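PDB 3M1R: formimidoylglutamase from Bacillus subtilis, which catalyses the manganese-dependent hydrolysis of N-formimidoyl-L-glutamate to L-glutamate and formamide, a late step of histidine degradation. Local coordinates for residues A30-G34 / Q35-G39; G128-S131 / I132-S135; P171-R174 / L175-E179; L309-A312 / L313-M316. All coordinates share one frame; numbering follows the deposited sequence.

Contact 1. Residues A30-G34 / Q35-G39; sequences ATWDG and QDIKG
Trp32 reaches over the turn that follows strand 29-31 and meets both Gln35 and Ile37. Its CG lies opposite the backbone N (chi1 -173°), which carries the indole along the chain in the direction of the second segment. At the ring edge NE1 donates to the backbone O of Gln35 (2.7 Å, N-H...O 148°), with the acceptor close to the indole plane and the donor tilted from the carbonyl plane. This bond spans three residues and fixes the rotation of the indole against the loop. The benzene half is met by Ile37, whose CD1 comes obliquely to within 3.6 Å of Trp32 CZ2. Asp33 turns its carboxylate back to the chain, where OD2 takes a weak bond from the N of Gly34 (3.3 Å). The CA of Gly34 lies over one face of the indole, offset toward the rim. The whole forms a surface turn linking two strands of the parallel sheet, 29-31 and 39-45. Between these lies strand 87-93, whose Leu90 packs on both Trp32 and Ile37; Tyr88 meets the indole edge-to-face, and Leu10 of a neighbouring subunit packs on it.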
# COMPACT_ATOMS: atom_id res chain seq x y z
N ALA D 30 -1.98 -15.53 -30.18
CA ALA D 30 -1.43 -14.67 -31.22
C ALA D 30 -2.31 -13.45 -31.45
O ALA D 30 -3.54 -13.54 -31.43
CB ALA D 30 -1.28 -15.45 -32.50
N THR D 31 -1.68 -12.31 -31.66
CA THR D 31 -2.40 -11.15 -32.12
C THR D 31 -3.17 -11.56 -33.38
O THR D 31 -2.66 -12.26 -34.23
CB THR D 31 -1.44 -10.01 -32.45
OG1 THR D 31 -0.62 -9.75 -31.30
CG2 THR D 31 -2.22 -8.75 -32.78
N TRP D 32 -4.41 -11.12 -33.48
CA TRP D 32 -5.23 -11.49 -34.61
C TRP D 32 -4.89 -10.58 -35.76
O TRP D 32 -4.92 -9.36 -35.61
CB TRP D 32 -6.71 -11.30 -34.28
CG TRP D 32 -7.62 -11.80 -35.35
CD1 TRP D 32 -7.58 -13.02 -35.95
CD2 TRP D 32 -8.75 -11.11 -35.91
NE1 TRP D 32 -8.59 -13.13 -36.86
CE2 TRP D 32 -9.33 -11.98 -36.86
CE3 TRP D 32 -9.32 -9.86 -35.71
CZ2 TRP D 32 -10.45 -11.62 -37.60
CZ3 TRP D 32 -10.43 -9.51 -36.45
CH2 TRP D 32 -10.98 -10.38 -37.38
N ASP D 33 -4.51 -11.17 -36.88
CA ASP D 33 -4.60 -10.47 -38.15
C ASP D 33 -5.93 -10.95 -38.71
O ASP D 33 -6.58 -11.78 -38.10
CB ASP D 33 -3.43 -10.84 -39.05
CG ASP D 33 -2.84 -9.64 -39.75
OD1 ASP D 33 -1.83 -9.10 -39.25
OD2 ASP D 33 -3.38 -9.23 -40.79
N GLY D 34 -6.35 -10.44 -39.86
CA GLY D 34 -7.71 -10.70 -40.33
C GLY D 34 -8.18 -12.14 -40.46
O GLY D 34 -9.37 -12.38 -40.69
N GLN D 35 -7.28 -13.10 -40.30
CA GLN D 35 -7.56 -14.50 -40.64
C GLN D 35 -8.81 -15.11 -40.00
O GLN D 35 -9.35 -14.57 -39.03
CB GLN D 35 -6.33 -15.39 -40.38
CG GLN D 35 -5.82 -15.37 -38.96
CD GLN D 35 -4.56 -14.53 -38.80
OE1 GLN D 35 -4.62 -13.30 -38.79
NE2 GLN D 35 -3.42 -15.19 -38.66
N ASP D 36 -9.26 -16.23 -40.55
CA ASP D 36 -10.53 -16.85 -40.17
C ASP D 36 -10.56 -17.41 -38.75
O ASP D 36 -9.74 -18.25 -38.38
CB ASP D 36 -10.92 -17.94 -41.16
CG ASP D 36 -12.28 -17.69 -41.79
OD1 ASP D 36 -13.21 -17.28 -41.06
OD2 ASP D 36 -12.40 -17.89 -43.02
N ILE D 37 -11.54 -16.95 -37.97
CA ILE D 37 -11.64 -17.35 -36.58
C ILE D 37 -12.46 -18.62 -36.42
O ILE D 37 -13.63 -18.67 -36.77
CB ILE D 37 -12.27 -16.25 -35.72
CG1 ILE D 37 -11.64 -14.90 -36.04
CG2 ILE D 37 -12.13 -16.57 -34.24
CD1 ILE D 37 -12.42 -13.73 -35.51
N LYS D 38 -11.81 -19.65 -35.90
CA LYS D 38 -12.48 -20.90 -35.64
C LYS D 38 -12.38 -21.15 -34.14
O LYS D 38 -11.29 -21.30 -33.60
CB LYS D 38 -11.79 -22.02 -36.41
CG LYS D 38 -11.51 -21.67 -37.88
CD LYS D 38 -10.37 -22.51 -38.45
CE LYS D 38 -8.99 -21.95 -38.07
NZ LYS D 38 -8.76 -21.87 -36.59
N GLY D 39 -13.53 -21.16 -33.48
CA GLY D 39 -13.60 -21.41 -32.05
C GLY D 39 -13.35 -20.20 -31.17
O GLY D 39 -13.60 -19.06 -31.56

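Contact 2. Residues G128-S131 / I132-S135; sequences GDNS and ISYS. With CA (calcium ion), chain B.
Ile132 and Asp129 come together where the chain turns into helix 133-141. The two side chains cross obliquely, the isoleucine branches closest to the aspartate's backbone: CG2 is 3.5 Å and CG1 3.6 Å from Asp129 O, and the same oxygen accepts a long, weak bond from Ile132 N. The carboxylate of Asp129 bends forward, its CG set between its own N and carbonyl carbon (chi1 68°), and OD1 takes two donors from Ser131. The hydroxyl OG comes in on the syn lone pair at 2.7 Å, while Ser131 N meets OD1 from above the carboxylate plane at 2.9 Å. The second of these bonds closes an Asx turn just ahead of the helix. OD2 is held by Ser50 and Ser51. An alanine here would remove both carboxylate oxygens, and is likely to leave Ser131 N and OG without their shared acceptor and the turn less firmly set. Asn130, between Asp129 and Ser131, belongs to the dinuclear metal centre of the arginase fold, at the C-terminal end of the central parallel sheet. Its OD1 binds a calcium ion at 2.4 Å, in a site completed by Asp153, Asp157 and Asp245; manganese is the cofactor of the enzyme. From its backbone, Asn130 O accepts from Ser133 N (3.2 Å, 168°), the donor lying above the carbonyl plane. Ser133 CB sits 3.6 Å from that oxygen, and its OG bonds to Glu287 of strand 283-289.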
# COMPACT_ATOMS: atom_id res chain seq x y z
N GLY D 128 -13.70 -4.64 -18.25
CA GLY D 128 -14.94 -3.92 -18.48
C GLY D 128 -15.92 -4.11 -17.34
O GLY D 128 -15.86 -5.09 -16.61
N ASP D 129 -16.84 -3.17 -17.18
CA ASP D 129 -17.78 -3.23 -16.08
C ASP D 129 -19.07 -3.94 -16.50
O ASP D 129 -19.19 -4.37 -17.63
CB ASP D 129 -18.06 -1.83 -15.52
CG ASP D 129 -18.82 -0.96 -16.49
OD1 ASP D 129 -19.52 -1.50 -17.37
OD2 ASP D 129 -18.71 0.29 -16.36
N ASN D 130 -20.03 -4.03 -15.59
CA ASN D 130 -21.20 -4.85 -15.85
C ASN D 130 -22.07 -4.31 -16.99
O ASN D 130 -22.83 -5.07 -17.61
CB ASN D 130 -22.04 -5.09 -14.58
CG ASN D 130 -22.63 -6.50 -14.54
OD1 ASN D 130 -22.89 -7.04 -13.46
ND2 ASN D 130 -22.83 -7.11 -15.72
N SER D 131 -21.95 -3.02 -17.28
CA SER D 131 -22.84 -2.40 -18.26
C SER D 131 -22.66 -2.97 -19.68
O SER D 131 -23.55 -2.84 -20.50
CB SER D 131 -22.62 -0.89 -18.30
OG SER D 131 -21.43 -0.58 -18.99
N ILE D 132 -21.51 -3.60 -19.96
CA ILE D 132 -21.24 -4.08 -21.32
C ILE D 132 -22.14 -5.24 -21.71
O ILE D 132 -22.26 -5.55 -22.89
CB ILE D 132 -19.74 -4.51 -21.53
CG1 ILE D 132 -19.47 -5.88 -20.90
CG2 ILE D 132 -18.79 -3.46 -20.96
CD1 ILE D 132 -18.10 -6.48 -21.29
N SER D 133 -22.76 -5.89 -20.72
CA SER D 133 -23.57 -7.08 -20.98
C SER D 133 -24.78 -6.80 -21.85
O SER D 133 -25.32 -7.70 -22.51
CB SER D 133 -24.00 -7.74 -19.67
OG SER D 133 -22.87 -8.21 -18.96
N TYR D 134 -25.21 -5.55 -21.87
CA TYR D 134 -26.30 -5.20 -22.76
C TYR D 134 -25.86 -5.34 -24.21
O TYR D 134 -26.50 -6.03 -25.00
CB TYR D 134 -26.81 -3.79 -22.52
CG TYR D 134 -27.72 -3.32 -23.62
CD1 TYR D 134 -29.08 -3.62 -23.61
CD2 TYR D 134 -27.22 -2.57 -24.68
CE1 TYR D 134 -29.91 -3.19 -24.62
CE2 TYR D 134 -28.06 -2.12 -25.70
CZ TYR D 134 -29.40 -2.45 -25.66
OH TYR D 134 -30.24 -2.02 -26.66
N SER D 135 -24.76 -4.67 -24.57
CA SER D 135 -24.31 -4.69 -25.96
C SER D 135 -23.82 -6.07 -26.44
O SER D 135 -24.05 -6.45 -27.59
CB SER D 135 -23.24 -3.61 -26.20
OG SER D 135 -23.77 -2.31 -26.01
CA CA B . -23.92 -7.03 -11.32

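Contact 3. Residues P171-R174 / L175-E179; sequences PFRR and LLDEE
Asp177 OD2 and Arg173 NE are joined through one water, which donates to OD2 at 2.6 Å and accepts from NE at 3.1 Å. Arg173 NE and Asp177 OD2 are 4.1 Å apart, opposite charges beyond a salt bridge, and the guanidinium and carboxylate planes stand 81° to each other. The aliphatic part of the arginine makes the direct contact, Arg173 CG lying 3.4 Å from Asp177 OD2. A chi1 of -166° swings the extended chain off the N side, taking NH2 to the carbonyl of Val158, while Asp177 OD1 bonds to Tyr203. A leucine in place of Arg173 would take away the guanidinium, and would probably leave the bridging water without its NE donor, Val158 O without this donor and Tyr203 without its cation-pi partner. One residue on, Arg174 and Glu178 run side by side in the same direction, and Arg174 NH1 meets Glu178 OE2 in a salt bridge of 2.9 Å, the flat groups again steeply turned. Tyr134 serves both, bonding through OH to Glu178 OE1 and making a cation-pi contact with Arg174. On the buried side Phe172 and Leu175 also point the same way, Phe172 CD2 and Leu175 CD1 3.7 Å apart. Four i to i+4 backbone bonds carry these pairs. A Schellman motif at Glu179, which has positive phi, ends the helix. Helix 171-178 is the crossover of a beta-alpha-beta unit between strands 147-152 and 186-191: Phe172 packs on Val149 and on Ile137 of helix 133-141, and Leu176 packs on Tyr203 of helix 198-206.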
# COMPACT_ATOMS: atom_id res chain seq x y z
N PRO D 171 -27.97 -3.44 -17.19
CA PRO D 171 -27.93 -4.18 -18.46
C PRO D 171 -29.15 -5.06 -18.65
O PRO D 171 -29.73 -5.08 -19.74
CB PRO D 171 -26.71 -5.10 -18.31
CG PRO D 171 -26.02 -4.67 -17.08
CD PRO D 171 -27.00 -3.96 -16.22
N PHE D 172 -29.55 -5.77 -17.61
CA PHE D 172 -30.61 -6.76 -17.77
C PHE D 172 -32.02 -6.19 -17.83
O PHE D 172 -32.92 -6.79 -18.42
CB PHE D 172 -30.48 -7.88 -16.75
CG PHE D 172 -29.31 -8.76 -17.00
CD1 PHE D 172 -28.12 -8.55 -16.33
CD2 PHE D 172 -29.38 -9.75 -17.97
CE1 PHE D 172 -27.04 -9.35 -16.60
CE2 PHE D 172 -28.30 -10.55 -18.23
CZ PHE D 172 -27.13 -10.35 -17.56
N ARG D 173 -32.22 -5.01 -17.24
CA ARG D 173 -33.48 -4.31 -17.42
C ARG D 173 -33.61 -3.89 -18.88
O ARG D 173 -34.67 -4.01 -19.49
CB ARG D 173 -33.58 -3.08 -16.50
CG ARG D 173 -35.00 -2.50 -16.39
CD ARG D 173 -35.08 -1.43 -15.30
NE ARG D 173 -36.47 -1.14 -14.95
CZ ARG D 173 -37.03 -1.46 -13.79
NH1 ARG D 173 -38.30 -1.16 -13.56
NH2 ARG D 173 -36.32 -2.07 -12.85
N ARG D 174 -32.51 -3.39 -19.44
CA ARG D 174 -32.50 -2.99 -20.84
C ARG D 174 -32.78 -4.20 -21.72
O ARG D 174 -33.59 -4.11 -22.64
CB ARG D 174 -31.16 -2.35 -21.21
CG ARG D 174 -31.15 -0.84 -21.03
CD ARG D 174 -29.84 -0.22 -21.52
NE ARG D 174 -30.01 1.19 -21.84
CZ ARG D 174 -30.44 1.64 -23.02
NH1 ARG D 174 -30.74 0.78 -23.99
NH2 ARG D 174 -30.57 2.94 -23.23
N LEU D 175 -32.12 -5.32 -21.44
CA LEU D 175 -32.34 -6.53 -22.21
C LEU D 175 -33.80 -7.00 -22.10
O LEU D 175 -34.45 -7.19 -23.12
CB LEU D 175 -31.36 -7.64 -21.80
CG LEU D 175 -29.89 -7.39 -22.14
CD1 LEU D 175 -28.97 -8.18 -21.24
CD2 LEU D 175 -29.60 -7.69 -23.61
N LEU D 176 -34.30 -7.17 -20.88
CA LEU D 176 -35.69 -7.60 -20.68
C LEU D 176 -36.73 -6.66 -21.30
O LEU D 176 -37.62 -7.09 -22.05
CB LEU D 176 -36.00 -7.78 -19.19
CG LEU D 176 -35.82 -9.17 -18.58
CD1 LEU D 176 -35.44 -10.17 -19.64
CD2 LEU D 176 -34.79 -9.14 -17.50
N ASP D 177 -36.61 -5.37 -20.99
CA ASP D 177 -37.56 -4.38 -21.50
C ASP D 177 -37.63 -4.39 -23.03
O ASP D 177 -38.71 -4.30 -23.61
CB ASP D 177 -37.22 -2.98 -20.98
CG ASP D 177 -37.65 -2.77 -19.52
OD1 ASP D 177 -38.43 -3.59 -19.00
OD2 ASP D 177 -37.21 -1.77 -18.90
N GLU D 178 -36.47 -4.52 -23.67
CA GLU D 178 -36.39 -4.40 -25.11
C GLU D 178 -36.67 -5.73 -25.81
O GLU D 178 -36.71 -5.80 -27.04
CB GLU D 178 -35.03 -3.82 -25.52
CG GLU D 178 -34.83 -2.40 -25.00
CD GLU D 178 -33.43 -1.87 -25.26
OE1 GLU D 178 -32.74 -2.42 -26.14
OE2 GLU D 178 -33.04 -0.89 -24.59
N GLU D 179 -36.85 -6.77 -25.00
CA GLU D 179 -37.17 -8.11 -25.48
C GLU D 179 -36.04 -8.76 -26.27
O GLU D 179 -36.28 -9.57 -27.16
CB GLU D 179 -38.45 -8.10 -26.30
CG GLU D 179 -39.59 -7.39 -25.62
CD GLU D 179 -40.88 -7.57 -26.37
OE1 GLU D 179 -41.38 -6.57 -26.94
OE2 GLU D 179 -41.39 -8.71 -26.40
O HOH W 1 -38.60 -0.48 -17.13

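Contact 4. Residues L309-A312 / L313-M316; sequences LLHA and LKGM
Leu313 N donates to Leu309 O at 2.9 Å, the first of four consecutive i to i+4 bonds. Lys314 to Leu310, Gly315 to His311 and Met316 to Ala312 follow, as in an unbroken alpha-helix. Packing inside the turn is mostly of side-chain carbons on these same carbonyls. Leu313 CD2 lies 3.5 Å from Leu309 O, and Lys314 CB touches the oxygens of both Leu310 and His311. Met316, a selenomethionine, brings CG to 3.3 Å from Ala312 O before its chain bends at chi3 (75°), carrying the end away. The charged contacts lie toward the neighbouring subunit: Lys314 is stretched out fully, every torsion near 180° (chi1 -175°), its CD passing 4.4 Å from His311 ND1. Its NZ forms salt bridges with Glu77 and with Glu193 of a neighbouring subunit, whose Phe194 meets the His311 ring edge-to-face. Helix 300-318 thus has one side on the sheet and another at a subunit interface. Toward the sheet, Leu309 packs on Leu126 and Ile288, Ala312 on Ile286 and Leu313 on Leu124, across strands 121-127 and 283-289, while Met316 reaches Val122 and Pro40.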
# COMPACT_ATOMS: atom_id res chain seq x y z
N LEU D 309 -11.31 -18.47 -17.44
CA LEU D 309 -11.05 -18.62 -18.87
C LEU D 309 -10.49 -20.01 -19.17
O LEU D 309 -10.98 -20.71 -20.07
CB LEU D 309 -10.07 -17.54 -19.34
CG LEU D 309 -10.68 -16.35 -20.09
CD1 LEU D 309 -12.19 -16.30 -19.92
CD2 LEU D 309 -10.02 -15.02 -19.69
N LEU D 310 -9.48 -20.42 -18.42
CA LEU D 310 -8.90 -21.74 -18.55
C LEU D 310 -9.94 -22.85 -18.40
O LEU D 310 -9.94 -23.77 -19.19
CB LEU D 310 -7.74 -21.94 -17.56
CG LEU D 310 -6.53 -21.06 -17.90
CD1 LEU D 310 -5.51 -21.06 -16.78
CD2 LEU D 310 -5.89 -21.52 -19.20
N HIS D 311 -10.84 -22.73 -17.42
CA HIS D 311 -11.81 -23.78 -17.16
C HIS D 311 -12.95 -23.79 -18.19
O HIS D 311 -13.49 -24.83 -18.51
CB HIS D 311 -12.35 -23.73 -15.73
CG HIS D 311 -11.39 -24.26 -14.71
ND1 HIS D 311 -11.52 -25.50 -14.13
CD2 HIS D 311 -10.27 -23.71 -14.17
CE1 HIS D 311 -10.53 -25.70 -13.28
NE2 HIS D 311 -9.76 -24.63 -13.28
N ALA D 312 -13.27 -22.63 -18.73
CA ALA D 312 -14.21 -22.58 -19.83
C ALA D 312 -13.61 -23.24 -21.06
O ALA D 312 -14.27 -24.02 -21.74
CB ALA D 312 -14.64 -21.14 -20.13
N LEU D 313 -12.36 -22.91 -21.37
CA LEU D 313 -11.67 -23.50 -22.51
C LEU D 313 -11.63 -25.01 -22.34
O LEU D 313 -11.86 -25.76 -23.28
CB LEU D 313 -10.24 -22.98 -22.59
CG LEU D 313 -9.72 -22.00 -23.64
CD1 LEU D 313 -10.75 -21.51 -24.66
CD2 LEU D 313 -9.04 -20.84 -22.94
N LYS D 314 -11.32 -25.43 -21.12
CA LYS D 314 -11.28 -26.84 -20.77
C LYS D 314 -12.62 -27.50 -21.11
O LYS D 314 -12.66 -28.56 -21.73
CB LYS D 314 -10.98 -26.99 -19.28
CG LYS D 314 -10.79 -28.41 -18.80
CD LYS D 314 -10.46 -28.41 -17.31
CE LYS D 314 -10.64 -29.78 -16.70
NZ LYS D 314 -10.41 -29.75 -15.23
N GLY D 315 -13.71 -26.86 -20.69
CA GLY D 315 -15.04 -27.37 -20.92
C GLY D 315 -15.33 -27.47 -22.40
O GLY D 315 -15.88 -28.45 -22.87
N MSE D 316 -14.93 -26.45 -23.16
CA MSE D 316 -15.13 -26.48 -24.60
C MSE D 316 -14.33 -27.62 -25.26
O MSE D 316 -14.86 -28.33 -26.11
CB MSE D 316 -14.81 -25.13 -25.24
CG MSE D 316 -15.71 -24.00 -24.73
SE MSE D 316 -15.06 -22.24 -25.24
CE MSE D 316 -15.59 -22.31 -27.11

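In the fold
Contacts 2 and 4 are buried, contact 3 is partly so, and contact 1 lies at the surface, where strand 29-31, an edge strand of this chain's sheet, ends. Contacts 2 and 3 touch: Tyr134 OH pairs with Glu178 OE1 in a probable hydrogen bond, and Asn130 O packs on Pro171 CG, which places helix 171-178 close to the metal site. Contact 4 is on the opposite side of the chain's centre from both, though its helix and contact 2 each pack on strand 283-289. The chemistry follows place: an indole bond in the surface turn, metal ligation and serine-carboxylate bonds near the active centre, a salt bridge and a water-bridged pair of opposite charges in contact 3, and aliphatic packing with intersubunit charge in contact 4.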